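Long-range contacts in cleavage stimulation factor 77 (Encephalitozoon cuniculi, PDB 2UY1), which probably serves as a helical-repeat scaffold in mRNA 3'-end processing, as its relatives do, and may bind mRNA: residues 177-182 against 199-204; 208-213 against 240-245; 215-220 against 433-438. One frame throughout, in Å; residues are numbered along the deposited sequence.

How the contacts relate
The three contacts draw on four helices that follow one another, 173-184 to 229-242, and on the distant helix 434-446. Contact 1 pairs helix 173-184 with helix 193-208; contact 2 joins the loop after the latter to the end of helix 229-242; contact 3 lays helix 434-446 against helix 213-225. Centres of contacts 1 and 3 are about 10 Å apart, of 2 and 3 about 14 Å, and of 1 and 2 about 17 Å. Contact 1 closes before the others open; the segments of contacts 2 and 3 alternate. Probable hydrogen bonds His199-Tyr219 and Asp180-Ile435 join contacts 1 and 3, and Phe210-Tyr216 joins 2 and 3, so a late part of the chain folds back on earlier helices.

Contact 1 of 3, residues 177-182 against 199-204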
# COMPACT_ATOMS: atom_id res chain seq x y z
N ARG B 177 14.79 20.24 -19.31
CA ARG B 177 13.93 20.37 -20.48
C ARG B 177 14.61 21.03 -21.69
O ARG B 177 14.50 20.53 -22.82
CB ARG B 177 12.66 21.14 -20.11
CG ARG B 177 11.54 20.27 -19.51
CD ARG B 177 10.32 21.09 -19.19
NE ARG B 177 9.38 20.37 -18.34
CZ ARG B 177 9.05 20.71 -17.09
NH1 ARG B 177 9.57 21.79 -16.51
NH2 ARG B 177 8.18 19.97 -16.40
N LEU B 178 15.33 22.12 -21.45
CA LEU B 178 16.10 22.80 -22.49
C LEU B 178 17.15 21.90 -23.13
O LEU B 178 17.23 21.79 -24.37
CB LEU B 178 16.75 24.10 -21.96
CG LEU B 178 17.70 24.93 -22.87
CD1 LEU B 178 16.91 25.61 -24.03
CD2 LEU B 178 18.46 25.99 -22.09
N ILE B 179 17.96 21.26 -22.29
CA ILE B 179 18.95 20.28 -22.72
C ILE B 179 18.35 19.24 -23.67
O ILE B 179 18.88 19.06 -24.79
CB ILE B 179 19.65 19.57 -21.52
CG1 ILE B 179 20.71 20.49 -20.90
CG2 ILE B 179 20.32 18.21 -21.95
CD1 ILE B 179 21.17 20.07 -19.50
N ASP B 180 17.29 18.58 -23.22
CA ASP B 180 16.59 17.55 -24.02
C ASP B 180 16.08 18.05 -25.39
O ASP B 180 16.25 17.37 -26.39
CB ASP B 180 15.41 16.96 -23.24
CG ASP B 180 15.82 16.27 -21.95
OD1 ASP B 180 16.85 15.55 -21.91
OD2 ASP B 180 15.07 16.46 -20.97
N LEU B 181 15.44 19.21 -25.40
CA LEU B 181 14.96 19.87 -26.63
C LEU B 181 16.10 20.11 -27.63
O LEU B 181 15.93 19.83 -28.83
CB LEU B 181 14.23 21.20 -26.30
CG LEU B 181 13.99 22.25 -27.42
CD1 LEU B 181 12.66 22.06 -28.03
CD2 LEU B 181 14.12 23.68 -26.93
N GLU B 182 17.23 20.65 -27.16
CA GLU B 182 18.43 20.90 -27.99
C GLU B 182 19.18 19.65 -28.43
O GLU B 182 19.79 19.62 -29.51
CB GLU B 182 19.42 21.84 -27.27
CG GLU B 182 19.02 23.32 -27.23
CD GLU B 182 18.90 23.99 -28.61
OE1 GLU B 182 19.61 23.57 -29.57
OE2 GLU B 182 18.12 24.96 -28.73
N HIS B 199 27.80 22.65 -25.34
CA HIS B 199 28.77 23.06 -24.31
C HIS B 199 28.29 24.33 -23.64
O HIS B 199 28.21 24.38 -22.43
CB HIS B 199 30.16 23.25 -24.91
CG HIS B 199 30.86 21.97 -25.25
ND1 HIS B 199 31.09 20.97 -24.32
CD2 HIS B 199 31.43 21.54 -26.40
CE1 HIS B 199 31.76 19.98 -24.89
NE2 HIS B 199 31.98 20.30 -26.15
N PHE B 200 27.89 25.34 -24.44
CA PHE B 200 27.43 26.62 -23.89
C PHE B 200 26.26 26.40 -22.95
O PHE B 200 26.24 26.94 -21.84
CB PHE B 200 26.99 27.62 -24.99
CG PHE B 200 26.20 28.74 -24.45
CD1 PHE B 200 26.83 29.85 -23.88
CD2 PHE B 200 24.83 28.68 -24.42
CE1 PHE B 200 26.09 30.87 -23.33
CE2 PHE B 200 24.06 29.71 -23.86
CZ PHE B 200 24.68 30.80 -23.34
N ILE B 201 25.26 25.64 -23.42
CA ILE B 201 24.04 25.42 -22.65
C ILE B 201 24.37 24.77 -21.30
O ILE B 201 23.93 25.26 -20.28
CB ILE B 201 22.95 24.63 -23.51
CG1 ILE B 201 22.35 25.58 -24.58
CG2 ILE B 201 21.89 23.97 -22.65
CD1 ILE B 201 21.23 24.98 -25.46
N HIS B 202 25.17 23.69 -21.29
CA HIS B 202 25.53 23.00 -20.05
C HIS B 202 26.39 23.88 -19.10
O HIS B 202 26.18 23.90 -17.89
CB HIS B 202 26.32 21.71 -20.33
CG HIS B 202 25.48 20.57 -20.84
ND1 HIS B 202 25.34 20.29 -22.19
CD2 HIS B 202 24.75 19.64 -20.18
CE1 HIS B 202 24.52 19.26 -22.34
NE2 HIS B 202 24.15 18.83 -21.14
N ASN B 203 27.35 24.62 -19.66
CA ASN B 203 28.16 25.53 -18.82
C ASN B 203 27.35 26.67 -18.26
O ASN B 203 27.49 27.01 -17.08
CB ASN B 203 29.33 26.08 -19.61
CG ASN B 203 30.46 25.12 -19.68
OD1 ASN B 203 30.81 24.64 -20.75
ND2 ASN B 203 31.03 24.81 -18.53
N TYR B 204 26.53 27.31 -19.10
CA TYR B 204 25.63 28.37 -18.62
C TYR B 204 24.74 27.80 -17.51
O TYR B 204 24.54 28.44 -16.51
CB TYR B 204 24.75 28.92 -19.74
CG TYR B 204 23.80 30.01 -19.31
CD1 TYR B 204 24.25 31.35 -19.26
CD2 TYR B 204 22.48 29.74 -18.96
CE1 TYR B 204 23.42 32.37 -18.86
CE2 TYR B 204 21.63 30.80 -18.55
CZ TYR B 204 22.13 32.12 -18.52
OH TYR B 204 21.37 33.22 -18.15
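Ile201 points toward helix 173-184, and its two branches find different partners there. Its CG2 touches both Leu178 CD2, at 4.0 Å, and Ile179 CG1, at 4.1 Å; Ile179 and Ile201 run past each other in opposite directions. The longer branch turns to Glu182, whose chain it crosses at about a right angle, bringing Ile201 CD1 to 3.3 Å from Glu182 CG, a tight fit. Glu182 therefore offers its methylenes to this contact, while its carboxylate forms a salt bridge with Arg197. Ile179 also crosses His202 at about a right angle. With CG1 beside its own backbone N (chi1 -77°), it sends CD1 to 3.6 Å from His202 NE2, and CG1 makes an off-centre CH-pi contact 4.2 Å from the centroid of the His202 ring. A hydrogen bond from His202 ND1 to Met198 O and a stack with Tyr222 steady that ring. All five side chains are buried; Ile201, Leu178 and Ile179 make the apolar middle, and the polar groups of Glu182 and His202 have partners outside the two segments. The segment axes approach to 10.6 Å at 174°, the nearly antiparallel helix pairing of TPR-like helical-repeat folds, to which this family belongs.

Contact 2 of 3, residues 208-213 against 240-245. Unlike the reference sequence in segment 208-213: Phe210 (reference Tyr).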
# COMPACT_ATOMS: atom_id res chain seq x y z
N SER B 208 24.44 29.00 -13.63
CA SER B 208 23.16 29.38 -13.05
C SER B 208 22.80 28.56 -11.78
O SER B 208 22.20 29.06 -10.79
CB SER B 208 22.04 29.30 -14.11
OG SER B 208 20.85 29.90 -13.60
N PHE B 209 23.17 27.28 -11.78
CA PHE B 209 22.78 26.40 -10.65
C PHE B 209 24.00 25.68 -10.08
O PHE B 209 23.96 24.48 -9.81
CB PHE B 209 21.71 25.39 -11.07
CG PHE B 209 20.52 26.00 -11.74
CD1 PHE B 209 19.52 26.60 -10.98
CD2 PHE B 209 20.37 25.93 -13.12
CE1 PHE B 209 18.42 27.15 -11.59
CE2 PHE B 209 19.29 26.49 -13.73
CZ PHE B 209 18.31 27.12 -12.96
N PHE B 210 25.05 26.46 -9.86
CA PHE B 210 26.35 25.97 -9.42
C PHE B 210 26.24 25.07 -8.18
O PHE B 210 27.08 24.20 -7.95
CB PHE B 210 27.26 27.15 -9.13
CG PHE B 210 26.86 27.93 -7.88
CD1 PHE B 210 25.99 29.01 -7.98
CD2 PHE B 210 27.31 27.55 -6.61
CE1 PHE B 210 25.60 29.74 -6.84
CE2 PHE B 210 26.91 28.27 -5.46
CZ PHE B 210 26.06 29.37 -5.58
N TYR B 211 25.19 25.31 -7.41
CA TYR B 211 24.92 24.63 -6.15
C TYR B 211 24.21 23.26 -6.30
O TYR B 211 24.23 22.45 -5.38
CB TYR B 211 24.10 25.58 -5.26
CG TYR B 211 22.71 25.97 -5.81
CD1 TYR B 211 21.59 25.18 -5.55
CD2 TYR B 211 22.54 27.13 -6.59
CE1 TYR B 211 20.32 25.53 -6.05
CE2 TYR B 211 21.29 27.49 -7.08
CZ TYR B 211 20.18 26.69 -6.81
OH TYR B 211 18.93 27.06 -7.30
N ALA B 212 23.62 22.99 -7.46
CA ALA B 212 22.74 21.84 -7.63
C ALA B 212 23.48 20.69 -8.32
O ALA B 212 23.90 20.79 -9.47
CB ALA B 212 21.54 22.23 -8.43
N GLU B 213 23.63 19.58 -7.63
CA GLU B 213 24.48 18.49 -8.14
C GLU B 213 23.99 17.87 -9.46
O GLU B 213 24.78 17.31 -10.23
CB GLU B 213 24.80 17.48 -7.02
CG GLU B 213 23.86 16.35 -6.75
CD GLU B 213 24.20 15.72 -5.37
OE1 GLU B 213 25.39 15.42 -5.04
OE2 GLU B 213 23.25 15.52 -4.59
N ILE B 240 31.63 18.36 -7.12
CA ILE B 240 31.86 17.89 -5.73
C ILE B 240 32.41 19.01 -4.80
O ILE B 240 32.14 19.04 -3.58
CB ILE B 240 32.79 16.68 -5.74
CG1 ILE B 240 32.00 15.45 -6.15
CG2 ILE B 240 33.35 16.40 -4.34
CD1 ILE B 240 32.86 14.26 -6.47
N GLU B 241 33.15 19.95 -5.38
CA GLU B 241 33.65 21.02 -4.59
C GLU B 241 32.58 22.10 -4.37
O GLU B 241 32.67 22.83 -3.38
CB GLU B 241 34.95 21.56 -5.19
CG GLU B 241 36.14 20.69 -4.85
CD GLU B 241 36.31 20.49 -3.31
OE1 GLU B 241 36.16 21.49 -2.56
OE2 GLU B 241 36.60 19.35 -2.87
N MET B 242 31.56 22.14 -5.24
CA MET B 242 30.66 23.30 -5.28
C MET B 242 29.24 23.05 -4.79
O MET B 242 28.53 24.00 -4.44
CB MET B 242 30.59 23.93 -6.68
CG MET B 242 31.86 24.54 -7.20
SD MET B 242 32.41 26.08 -6.39
CE MET B 242 30.93 27.12 -6.55
N SER B 243 28.81 21.79 -4.79
CA SER B 243 27.49 21.42 -4.32
C SER B 243 27.73 20.52 -3.13
O SER B 243 28.88 20.21 -2.82
CB SER B 243 26.74 20.63 -5.39
OG SER B 243 26.97 21.18 -6.68
N ASP B 244 26.64 20.04 -2.52
CA ASP B 244 26.68 19.50 -1.18
C ASP B 244 26.48 17.97 -0.95
O ASP B 244 27.18 17.37 -0.12
CB ASP B 244 25.70 20.33 -0.33
CG ASP B 244 26.35 20.86 0.92
OD1 ASP B 244 27.49 21.42 0.80
OD2 ASP B 244 25.73 20.72 2.02
N GLY B 245 25.52 17.34 -1.62
CA GLY B 245 25.13 15.92 -1.35
C GLY B 245 26.14 14.78 -1.56
O GLY B 245 27.23 14.96 -2.13
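This is a surface contact between an interhelical loop and a helix end: it sets Phe210, Tyr211 and Glu213, in the link between helix 193-208 and helix 213-225, against Met242, Ser243 and Gly245 where helix 229-242 ends. Phe209 is the first residue to leave helical geometry on one side and Ser243 on the other. A type I beta turn from Phe209 to Ala212, closed by the Ala212 N to Phe209 O hydrogen bond, then carries segment 208-213 round. The backbones come close here: Tyr211 CA and Ser243 CA are 4.5 Å apart. At one end the meeting is apolar. The Met242 chain, bent at chi2 and chi3, crosses Phe210 at about a right angle and brings Met242 CE obliquely to 3.6 Å from Phe210 CD2. In the middle Ser243 points toward the turn and wedges against its peptide groups, with Ser243 CB 3.1 Å from Tyr211 O. The hydroxyl may give a weak hydrogen bond to Phe210 O (Ser243 OG to Phe210 O, 3.3 Å), but Gly239 O, in the last turn of helix 229-242, is a second weak acceptor for the one proton. At the other end Glu213 CB packs 4.0 Å from Ser243 CB. The Glu213 CG lies between its backbone N and carbonyl carbon (chi1 87°), and the chain beyond extends along Gly245. There Glu213 OE1 sits 3.5 Å from Gly245 O, two acceptors with no bond between them, while Leu248 N of helix 247-255 donates to the same carboxylate oxygen. The stronger polar partners, Tyr216 OH for Phe210 O and Leu248 N for Glu213 OE1, thus lie outside the two segments, and the Leu248 amide, near the start of its helix, probably favours an ionised Glu213.

Contact 3 of 3, residues 215-220 against 433-438; sequences VYFFYS and EGILGR
A steep helix-on-helix crossing brings Phe217 and Phe218 of helix 213-225 against Ile435, Leu436 and Arg438 near the beginning of helix 434-446; the segment axes pass at 9.9 Å with an angle of 106°. The two aromatic rings do different work. Phe218 is met over one face by Ile435 CG2, a CH-pi contact 4.1 Å from the ring centroid and 17° off its normal. The other branch of Ile435 reaches the same ring, Ile435 CG1 coming within 3.4 Å of Phe218 CD1. Both fit because CG1 stands anti to the backbone N (chi1 -170°), which puts CG2 between that N and the carbonyl carbon. The far end of the Phe218 ring reaches Leu436, with Phe218 CZ 4.3 Å from Leu436 CD1. Phe217 instead lies mostly against backbone: Ile435 O sits near the ring plane at its edge, 3.9 Å from Phe217 CE2, while Phe217 CZ comes within 3.8 Å of Arg438 O. From its side chain Arg438 adds CB, 4.1 Å from Phe217 CE2; its guanidinium leads away from the two segments, to a salt bridge with an acidic side chain of the other protein chain in the assembly. Phe442 meets Phe217 edge-to-face, and Tyr251 also packs on that ring. Helix 173-184 also joins in: Ala176 and Ile179 touch both Phe218 and Ile435, and Asp180 OD1 accepts the Ile435 backbone N-H, so the beginning of helix 434-446 packs on both helix 213-225 and helix 173-184.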
# COMPACT_ATOMS: atom_id res chain seq x y z
N VAL B 215 23.03 19.38 -12.20
CA VAL B 215 23.60 20.04 -13.37
C VAL B 215 24.91 19.39 -13.80
O VAL B 215 25.18 19.22 -14.99
CB VAL B 215 23.86 21.54 -13.10
CG1 VAL B 215 22.54 22.29 -12.98
CG2 VAL B 215 24.69 21.71 -11.84
N TYR B 216 25.73 19.01 -12.81
CA TYR B 216 27.05 18.43 -13.06
C TYR B 216 26.86 17.04 -13.63
O TYR B 216 27.60 16.65 -14.53
CB TYR B 216 27.89 18.40 -11.77
CG TYR B 216 28.11 19.78 -11.22
CD1 TYR B 216 29.23 20.54 -11.60
CD2 TYR B 216 27.16 20.38 -10.37
CE1 TYR B 216 29.42 21.88 -11.13
CE2 TYR B 216 27.34 21.69 -9.90
CZ TYR B 216 28.46 22.41 -10.28
OH TYR B 216 28.65 23.69 -9.79
N PHE B 217 25.90 16.29 -13.11
CA PHE B 217 25.58 14.97 -13.69
C PHE B 217 25.06 15.11 -15.15
O PHE B 217 25.40 14.28 -15.98
CB PHE B 217 24.57 14.19 -12.80
CG PHE B 217 23.95 12.95 -13.50
CD1 PHE B 217 24.51 11.70 -13.32
CD2 PHE B 217 22.80 13.08 -14.34
CE1 PHE B 217 23.92 10.55 -13.94
CE2 PHE B 217 22.23 11.98 -15.00
CZ PHE B 217 22.80 10.70 -14.83
N PHE B 218 24.22 16.12 -15.44
CA PHE B 218 23.70 16.32 -16.81
C PHE B 218 24.84 16.48 -17.84
O PHE B 218 24.88 15.78 -18.87
CB PHE B 218 22.86 17.60 -16.96
CG PHE B 218 21.58 17.65 -16.16
CD1 PHE B 218 20.93 16.50 -15.67
CD2 PHE B 218 20.96 18.88 -15.98
CE1 PHE B 218 19.72 16.59 -14.94
CE2 PHE B 218 19.77 18.97 -15.27
CZ PHE B 218 19.16 17.82 -14.74
N TYR B 219 25.75 17.40 -17.55
CA TYR B 219 26.94 17.65 -18.39
C TYR B 219 27.89 16.47 -18.44
O TYR B 219 28.39 16.11 -19.52
CB TYR B 219 27.69 18.91 -17.91
CG TYR B 219 28.63 19.55 -18.94
CD1 TYR B 219 28.44 19.34 -20.30
CD2 TYR B 219 29.62 20.43 -18.54
CE1 TYR B 219 29.24 19.96 -21.24
CE2 TYR B 219 30.48 21.03 -19.48
CZ TYR B 219 30.29 20.81 -20.80
OH TYR B 219 31.13 21.40 -21.73
N SER B 220 28.17 15.88 -17.29
CA SER B 220 29.03 14.70 -17.27
C SER B 220 28.51 13.64 -18.26
O SER B 220 29.27 13.06 -19.06
CB SER B 220 29.08 14.13 -15.84
OG SER B 220 29.74 12.86 -15.80
N GLU B 433 11.60 11.91 -17.12
CA GLU B 433 11.92 11.72 -18.51
C GLU B 433 13.23 12.46 -18.93
O GLU B 433 13.67 13.35 -18.25
CB GLU B 433 10.76 12.30 -19.34
CG GLU B 433 11.15 12.32 -20.80
CD GLU B 433 10.07 12.63 -21.81
OE1 GLU B 433 8.90 12.96 -21.42
OE2 GLU B 433 10.45 12.51 -23.02
N GLY B 434 13.83 12.13 -20.07
CA GLY B 434 15.02 12.87 -20.55
C GLY B 434 16.21 12.77 -19.59
O GLY B 434 16.40 11.73 -18.95
N ILE B 435 17.01 13.84 -19.47
CA ILE B 435 18.24 13.76 -18.68
C ILE B 435 17.99 13.79 -17.16
O ILE B 435 18.79 13.26 -16.35
CB ILE B 435 19.32 14.80 -19.15
CG1 ILE B 435 20.66 14.51 -18.46
CG2 ILE B 435 18.81 16.25 -18.96
CD1 ILE B 435 21.48 13.41 -19.13
N LEU B 436 16.87 14.38 -16.74
CA LEU B 436 16.46 14.28 -15.33
C LEU B 436 15.95 12.87 -14.97
O LEU B 436 16.20 12.37 -13.91
CB LEU B 436 15.39 15.33 -15.03
CG LEU B 436 14.91 15.63 -13.61
CD1 LEU B 436 16.02 15.90 -12.61
CD2 LEU B 436 13.95 16.82 -13.64
N GLY B 437 15.20 12.26 -15.88
CA GLY B 437 14.93 10.83 -15.89
C GLY B 437 16.16 9.99 -15.64
O GLY B 437 16.15 9.11 -14.75
N ARG B 438 17.23 10.26 -16.39
CA ARG B 438 18.50 9.56 -16.24
C ARG B 438 19.09 9.71 -14.83
O ARG B 438 19.57 8.74 -14.24
CB ARG B 438 19.50 10.03 -17.32
CG ARG B 438 19.19 9.42 -18.67
CD ARG B 438 19.95 10.07 -19.81
NE ARG B 438 19.43 9.63 -21.12
CZ ARG B 438 19.87 8.58 -21.83
NH1 ARG B 438 20.85 7.78 -21.36
NH2 ARG B 438 19.35 8.32 -23.03